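Local coordinates for teichoic acid biosynthesis protein F (Staphylococcus epidermidis, PDB 3L7I) that takes part in teichoic acid biosynthesis and combines a GT-A-like glycosyltransferase family region with a C-terminal region of the GT-B clan, at residues 488-493 against 499-504; 483-486 against 492-495. One frame throughout, in Å; residues are numbered along the deposited sequence.

Contact 1 (488-493 against 499-504)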
ATOM      1  N   TYR A 488      20.071 -51.557  -6.107  1.00 70.10           N
ATOM      2  CA  TYR A 488      19.477 -51.093  -7.359  1.00 68.80           C
ATOM      3  C   TYR A 488      18.667 -49.820  -7.175  1.00 66.47           C
ATOM      4  O   TYR A 488      18.772 -48.894  -7.964  1.00 66.04           O
ATOM      5  CB  TYR A 488      18.617 -52.216  -7.910  1.00 68.63           C
ATOM      6  CG  TYR A 488      17.534 -51.853  -8.898  1.00 66.94           C
ATOM      7  CD1 TYR A 488      17.752 -51.958 -10.263  1.00 67.76           C
ATOM      8  CD2 TYR A 488      16.268 -51.484  -8.461  1.00 64.84           C
ATOM      9  CE1 TYR A 488      16.755 -51.658 -11.163  1.00 66.53           C
ATOM     10  CE2 TYR A 488      15.266 -51.184  -9.352  1.00 63.62           C
ATOM     11  CZ  TYR A 488      15.511 -51.279 -10.700  1.00 64.49           C
ATOM     12  OH  TYR A 488      14.507 -50.986 -11.594  1.00 63.55           O
ATOM     13  N   SER A 489      17.868 -49.764  -6.123  1.00 66.40           N
ATOM     14  CA  SER A 489      17.160 -48.532  -5.804  1.00 63.31           C
ATOM     15  C   SER A 489      18.114 -47.421  -5.369  1.00 63.83           C
ATOM     16  O   SER A 489      17.982 -46.293  -5.812  1.00 63.00           O
ATOM     17  CB  SER A 489      16.078 -48.772  -4.745  1.00 62.11           C
ATOM     18  OG  SER A 489      14.891 -49.265  -5.339  1.00 61.05           O
ATOM     19  N   THR A 490      19.070 -47.736  -4.504  1.00 65.42           N
ATOM     20  CA  THR A 490      20.075 -46.758  -4.124  1.00 66.30           C
ATOM     21  C   THR A 490      20.761 -46.152  -5.342  1.00 66.92           C
ATOM     22  O   THR A 490      20.909 -44.944  -5.432  1.00 66.47           O
ATOM     23  CB  THR A 490      21.180 -47.361  -3.238  1.00 68.60           C
ATOM     24  OG1 THR A 490      20.610 -47.926  -2.050  1.00 68.36           O
ATOM     25  CG2 THR A 490      22.199 -46.289  -2.859  1.00 69.64           C
ATOM     26  N   GLU A 491      21.194 -46.989  -6.276  1.00 86.53           N
ATOM     27  CA  GLU A 491      21.983 -46.504  -7.404  1.00 90.61           C
ATOM     28  C   GLU A 491      21.135 -45.579  -8.272  1.00 89.86           C
ATOM     29  O   GLU A 491      21.615 -44.553  -8.760  1.00 91.81           O
ATOM     30  CB  GLU A 491      22.535 -47.676  -8.215  1.00 95.29           C
ATOM     31  CG  GLU A 491      24.027 -47.570  -8.499  1.00100.53           C
ATOM     32  CD  GLU A 491      24.905 -47.939  -7.292  1.00100.66           C
ATOM     33  OE1 GLU A 491      25.278 -49.133  -7.164  1.00102.70           O
ATOM     34  OE2 GLU A 491      25.243 -47.037  -6.484  1.00 99.26           O
ATOM     35  N   ILE A 492      19.869 -45.958  -8.442  1.00 65.86           N
ATOM     36  CA  ILE A 492      18.875 -45.170  -9.151  1.00 64.29           C
ATOM     37  C   ILE A 492      18.575 -43.884  -8.397  1.00 63.14           C
ATOM     38  O   ILE A 492      18.396 -42.840  -9.008  1.00 62.78           O
ATOM     39  CB  ILE A 492      17.560 -45.950  -9.310  1.00 63.01           C
ATOM     40  CG1 ILE A 492      17.728 -47.091 -10.304  1.00 64.19           C
ATOM     41  CG2 ILE A 492      16.428 -45.049  -9.775  1.00 61.46           C
ATOM     42  CD1 ILE A 492      16.578 -48.068 -10.283  1.00 63.33           C
ATOM     43  N   PHE A 493      18.510 -43.941  -7.071  1.00 62.76           N
ATOM     44  CA  PHE A 493      18.139 -42.747  -6.320  1.00 61.77           C
ATOM     45  C   PHE A 493      19.236 -41.712  -6.374  1.00 62.91           C
ATOM     46  O   PHE A 493      18.957 -40.523  -6.480  1.00 62.34           O
ATOM     47  CB  PHE A 493      17.785 -43.055  -4.864  1.00 61.30           C
ATOM     48  CG  PHE A 493      16.499 -43.789  -4.707  1.00 60.00           C
ATOM     49  CD1 PHE A 493      15.570 -43.788  -5.719  1.00 59.04           C
ATOM     50  CD2 PHE A 493      16.214 -44.475  -3.541  1.00 59.96           C
ATOM     51  CE1 PHE A 493      14.400 -44.473  -5.581  1.00 58.05           C
ATOM     52  CE2 PHE A 493      15.042 -45.165  -3.400  1.00 58.96           C
ATOM     53  CZ  PHE A 493      14.136 -45.169  -4.424  1.00 57.99           C
ATOM     54  N   MET A 499      20.649 -37.353  -5.045  1.00 66.40           N
ATOM     55  CA  MET A 499      20.889 -37.643  -3.627  1.00 64.53           C
ATOM     56  C   MET A 499      22.335 -38.046  -3.360  1.00 66.96           C
ATOM     57  O   MET A 499      23.007 -38.571  -4.242  1.00 69.43           O
ATOM     58  CB  MET A 499      19.962 -38.761  -3.143  1.00 63.32           C
ATOM     59  CG  MET A 499      18.516 -38.358  -3.005  1.00 61.45           C
ATOM     60  SD  MET A 499      18.223 -37.534  -1.433  1.00 61.32           S
ATOM     61  CE  MET A 499      19.380 -38.440  -0.432  1.00 63.04           C
ATOM     62  N   ASP A 500      22.818 -37.802  -2.148  1.00 79.93           N
ATOM     63  CA  ASP A 500      24.111 -38.339  -1.750  1.00 82.04           C
ATOM     64  C   ASP A 500      23.865 -39.722  -1.178  1.00 79.98           C
ATOM     65  O   ASP A 500      22.835 -39.945  -0.558  1.00 77.16           O
ATOM     66  CB  ASP A 500      24.764 -37.466  -0.675  1.00 83.46           C
ATOM     67  CG  ASP A 500      24.873 -36.005  -1.080  1.00 85.68           C
ATOM     68  OD1 ASP A 500      25.369 -35.717  -2.196  1.00 88.46           O
ATOM     69  OD2 ASP A 500      24.475 -35.143  -0.263  1.00 85.29           O
ATOM     70  N   GLU A 501      24.791 -40.655  -1.370  1.00 99.34           N
ATOM     71  CA  GLU A 501      24.621 -41.970  -0.769  1.00 98.12           C
ATOM     72  C   GLU A 501      24.626 -41.815   0.741  1.00 97.31           C
ATOM     73  O   GLU A 501      24.031 -42.601   1.472  1.00 95.82           O
ATOM     74  CB  GLU A 501      25.721 -42.932  -1.217  1.00101.20           C
ATOM     75  CG  GLU A 501      25.628 -44.313  -0.558  1.00100.75           C
ATOM     76  CD  GLU A 501      26.238 -45.430  -1.406  1.00103.63           C
ATOM     77  OE1 GLU A 501      27.328 -45.211  -1.991  1.00107.24           O
ATOM     78  OE2 GLU A 501      25.624 -46.527  -1.479  1.00102.83           O
ATOM     79  N   GLU A 502      25.292 -40.764   1.192  1.00 95.39           N
ATOM     80  CA  GLU A 502      25.433 -40.471   2.606  1.00 95.69           C
ATOM     81  C   GLU A 502      24.088 -40.245   3.293  1.00 93.13           C
ATOM     82  O   GLU A 502      24.002 -40.260   4.513  1.00 93.64           O
ATOM     83  CB  GLU A 502      26.321 -39.238   2.779  1.00 98.31           C
ATOM     84  CG  GLU A 502      27.345 -39.044   1.647  1.00101.00           C
ATOM     85  CD  GLU A 502      28.728 -38.640   2.166  1.00104.69           C
ATOM     86  OE1 GLU A 502      28.865 -38.411   3.392  1.00105.08           O
ATOM     87  OE2 GLU A 502      29.685 -38.556   1.357  1.00107.70           O
ATOM     88  N   ARG A 503      23.039 -40.037   2.508  1.00 74.76           N
ATOM     89  CA  ARG A 503      21.719 -39.733   3.058  1.00 72.74           C
ATOM     90  C   ARG A 503      20.724 -40.888   2.915  1.00 70.48           C
ATOM     91  O   ARG A 503      19.619 -40.840   3.444  1.00 69.15           O
ATOM     92  CB  ARG A 503      21.152 -38.472   2.406  1.00 72.36           C
ATOM     93  CG  ARG A 503      21.356 -37.223   3.206  1.00 74.30           C
ATOM     94  CD  ARG A 503      21.341 -36.025   2.311  1.00 75.34           C
ATOM     95  NE  ARG A 503      20.975 -34.822   3.048  1.00 76.86           N
ATOM     96  CZ  ARG A 503      21.506 -33.615   2.832  1.00 79.64           C
ATOM     97  NH1 ARG A 503      22.461 -33.459   1.909  1.00 81.21           N
ATOM     98  NH2 ARG A 503      21.095 -32.565   3.549  1.00 81.46           N
ATOM     99  N   ILE A 504      21.128 -41.922   2.194  1.00 67.50           N
ATOM    100  CA  ILE A 504      20.287 -43.076   1.957  1.00 66.55           C
ATOM    101  C   ILE A 504      20.429 -44.114   3.069  1.00 67.96           C
ATOM    102  O   ILE A 504      21.548 -44.478   3.453  1.00 70.25           O
ATOM    103  CB  ILE A 504      20.652 -43.700   0.624  1.00 66.75           C
ATOM    104  CG1 ILE A 504      20.239 -42.749  -0.500  1.00 65.24           C
ATOM    105  CG2 ILE A 504      19.987 -45.055   0.477  1.00 66.38           C
ATOM    106  CD1 ILE A 504      20.966 -42.976  -1.805  1.00 66.05           C
TER
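Thr-490, on the helix 487-496, meets Ile-504 and Glu-501 where the chain returns from that helix to the sheet, within a beta-alpha-beta crossover of a Rossmann-like domain of GT-B type. Apolar packing carries most of the contact. The methyl CG2 of Thr-490 lies anti to the backbone N (chi1 -58°) and projects to Ile-504 CD1 at 3.7 Å. Ile-504 answers with both branches: its CG1 arm runs out to CD1, while its CG2 approaches Thr-490 OG1 at 3.9 Å, and the two side chains meet at a slant. The same Ile-504 CD1 reaches the helix one turn on, 4.4 Å from Phe-493 CB, whereas the phenyl ring leads away from the loop.

Polar groups frame this patch. Glu-501 stretches out (chi1 177°) and crosses Thr-490 at about a right angle, its OE2 3.7 Å from Thr-490 CG2 in a plain van der Waals contact. Its other oxygen, OE1, forms a salt bridge with Arg-494, which also pairs with Glu-491 and thus lies between two carboxylates that would otherwise probably repel. The hydroxyl of Thr-490 has its partners elsewhere, in Ser-484, Asn-486 O and Glu-506.

Backbone hydrogen bonds from Arg-503 N to Asp-500 O and from Ile-504 N to Glu-501 O shape the 3-10 turn that presents Glu-501 and Ile-504. At the far end of the contact, the Met-499 chain bends at chi2 and chi3 and its end leads away from the helix, while Met-499 CB rests 3.9 Å from Phe-493 O.

Contact 2 (483-486 against 492-495)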
ATOM      1  N   ILE A 483      14.890 -43.538   2.419  1.00 59.95           N
ATOM      2  CA  ILE A 483      14.935 -44.981   2.621  1.00 60.72           C
ATOM      3  C   ILE A 483      15.201 -45.710   1.314  1.00 60.71           C
ATOM      4  O   ILE A 483      14.695 -45.309   0.256  1.00 59.50           O
ATOM      5  CB  ILE A 483      13.648 -45.482   3.248  1.00 59.96           C
ATOM      6  CG1 ILE A 483      13.536 -44.966   4.683  1.00 60.54           C
ATOM      7  CG2 ILE A 483      13.601 -46.993   3.240  1.00 60.73           C
ATOM      8  CD1 ILE A 483      12.517 -45.702   5.518  1.00 60.52           C
ATOM      9  N   SER A 484      15.998 -46.773   1.372  1.00 62.30           N
ATOM     10  CA  SER A 484      16.212 -47.595   0.185  1.00 62.56           C
ATOM     11  C   SER A 484      15.951 -49.076   0.445  1.00 63.41           C
ATOM     12  O   SER A 484      16.361 -49.616   1.487  1.00 64.89           O
ATOM     13  CB  SER A 484      17.626 -47.410  -0.365  1.00 64.08           C
ATOM     14  OG  SER A 484      17.773 -48.053  -1.620  1.00 64.31           O
ATOM     15  N   PRO A 485      15.265 -49.737  -0.503  1.00 62.68           N
ATOM     16  CA  PRO A 485      14.902 -51.159  -0.471  1.00 63.46           C
ATOM     17  C   PRO A 485      16.028 -52.089  -0.948  1.00 65.59           C
ATOM     18  O   PRO A 485      16.056 -53.259  -0.545  1.00 66.98           O
ATOM     19  CB  PRO A 485      13.719 -51.251  -1.446  1.00 61.82           C
ATOM     20  CG  PRO A 485      13.353 -49.870  -1.780  1.00 60.22           C
ATOM     21  CD  PRO A 485      14.581 -49.036  -1.593  1.00 61.00           C
ATOM     22  N   ASN A 486      16.930 -51.583  -1.789  1.00 66.04           N
ATOM     23  CA  ASN A 486      17.979 -52.404  -2.407  1.00 68.19           C
ATOM     24  C   ASN A 486      19.062 -51.560  -3.085  1.00 68.82           C
ATOM     25  O   ASN A 486      18.873 -50.371  -3.312  1.00 67.37           O
ATOM     26  CB  ASN A 486      17.365 -53.387  -3.414  1.00 68.08           C
ATOM     27  CG  ASN A 486      16.127 -52.825  -4.091  1.00 65.66           C
ATOM     28  OD1 ASN A 486      16.209 -51.955  -4.962  1.00 64.86           O
ATOM     29  ND2 ASN A 486      14.965 -53.313  -3.680  1.00 64.72           N
ATOM     30  N   ILE A 492      19.869 -45.958  -8.442  1.00 65.86           N
ATOM     31  CA  ILE A 492      18.875 -45.170  -9.151  1.00 64.29           C
ATOM     32  C   ILE A 492      18.575 -43.884  -8.397  1.00 63.14           C
ATOM     33  O   ILE A 492      18.396 -42.840  -9.008  1.00 62.78           O
ATOM     34  CB  ILE A 492      17.560 -45.950  -9.310  1.00 63.01           C
ATOM     35  CG1 ILE A 492      17.728 -47.091 -10.304  1.00 64.19           C
ATOM     36  CG2 ILE A 492      16.428 -45.049  -9.775  1.00 61.46           C
ATOM     37  CD1 ILE A 492      16.578 -48.068 -10.283  1.00 63.33           C
ATOM     38  N   PHE A 493      18.510 -43.941  -7.071  1.00 62.76           N
ATOM     39  CA  PHE A 493      18.139 -42.747  -6.320  1.00 61.77           C
ATOM     40  C   PHE A 493      19.236 -41.712  -6.374  1.00 62.91           C
ATOM     41  O   PHE A 493      18.957 -40.523  -6.480  1.00 62.34           O
ATOM     42  CB  PHE A 493      17.785 -43.055  -4.864  1.00 61.30           C
ATOM     43  CG  PHE A 493      16.499 -43.789  -4.707  1.00 60.00           C
ATOM     44  CD1 PHE A 493      15.570 -43.788  -5.719  1.00 59.04           C
ATOM     45  CD2 PHE A 493      16.214 -44.475  -3.541  1.00 59.96           C
ATOM     46  CE1 PHE A 493      14.400 -44.473  -5.581  1.00 58.05           C
ATOM     47  CE2 PHE A 493      15.042 -45.165  -3.400  1.00 58.96           C
ATOM     48  CZ  PHE A 493      14.136 -45.169  -4.424  1.00 57.99           C
ATOM     49  N   ARG A 494      20.476 -42.173  -6.290  1.00 82.75           N
ATOM     50  CA  ARG A 494      21.631 -41.300  -6.341  1.00 85.74           C
ATOM     51  C   ARG A 494      21.627 -40.440  -7.615  1.00 88.93           C
ATOM     52  O   ARG A 494      22.154 -39.336  -7.631  1.00 90.92           O
ATOM     53  CB  ARG A 494      22.906 -42.134  -6.210  1.00 88.53           C
ATOM     54  CG  ARG A 494      24.148 -41.448  -6.721  1.00 93.11           C
ATOM     55  CD  ARG A 494      25.322 -41.698  -5.806  1.00 94.30           C
ATOM     56  NE  ARG A 494      25.563 -43.122  -5.595  1.00 94.64           N
ATOM     57  CZ  ARG A 494      26.575 -43.598  -4.875  1.00 95.98           C
ATOM     58  NH1 ARG A 494      27.426 -42.756  -4.297  1.00 96.89           N
ATOM     59  NH2 ARG A 494      26.735 -44.907  -4.727  1.00 96.80           N
ATOM     60  N   SER A 495      21.001 -40.943  -8.669  1.00 65.71           N
ATOM     61  CA  SER A 495      20.870 -40.219  -9.929  1.00 65.88           C
ATOM     62  C   SER A 495      19.516 -39.505 -10.100  1.00 64.10           C
ATOM     63  O   SER A 495      19.461 -38.323 -10.445  1.00 64.21           O
ATOM     64  CB  SER A 495      21.078 -41.202 -11.097  1.00 66.88           C
ATOM     65  OG  SER A 495      20.485 -40.743 -12.313  1.00 66.68           O
TER
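Phe-493 points the CD2-CE2 part of its ring at the end of strand 481-484 and the turn after it, the first half of a beta-alpha-beta unit in which helix 487-496 packs on a parallel sheet. CE2 comes to 3.7 Å from Ile-483 O and 4.3 Å from Pro-485 CD, while CD2 lies 4.4 Å from Ser-484 OG, all three approaching the ring obliquely.

The Phe-493 torsions explain this reach: chi1 of -70° sets CG opposite the carbonyl carbon and directs the ring off the helix to the strand, and chi2 of -19° turns the CD2-CE2 side to it. Ile-483 takes part through its carbonyl oxygen alone, since its side chain starts out on the other side of the strand. Ser-484 holds OG anti to its backbone N (chi1 -172°), which brings the hydroxyl between the strand and the first turns of the helix; besides its bond to Thr-490, it has Asn-486 O as a weaker and undecided partner at 3.1 Å. Pro-485 contributes its CD, the apolar part of the turn that comes nearest to the ring.

Asn-486 follows at the N-cap of the helix. Its OD1 accepts from Ser-489 N, and its ND2 bonds to Thr-446 OG1 and Phe-698 O, tying the helix start to two other parts of the chain. Ser-489 O sits over one face of the phenyl ring, offset to the rim, and the ring also touches Phe-497, Pro-447 and Leu-482.

Chemically, then, strand and helix are joined here by dispersion, the approach of Phe-493 CE2 to Ile-483 O being a van der Waals contact; the directional bonds are concentrated at the serine hydroxyl and the asparagine cap.

In the fold
Contact 2 and contact 1 overlap along one beta-alpha-beta unit, strand 481-484, helix 487-496 and strand 504-506, in the seven-stranded parallel sheet of the GT-B-type fold. Their centres are only about 4 Å apart, and both use the helix and share Ile-492 and Phe-493. Segment 483-486 leads into the helix; segment 499-504 leads out of it to the outermost strand on that side of the sheet within this chain. The two also touch each other, Ile-504 packing on Ser-484, beside the salt bridge from the helix to the turn. The helix thus packs beside both neighbouring strands, with the returning turn tied to it.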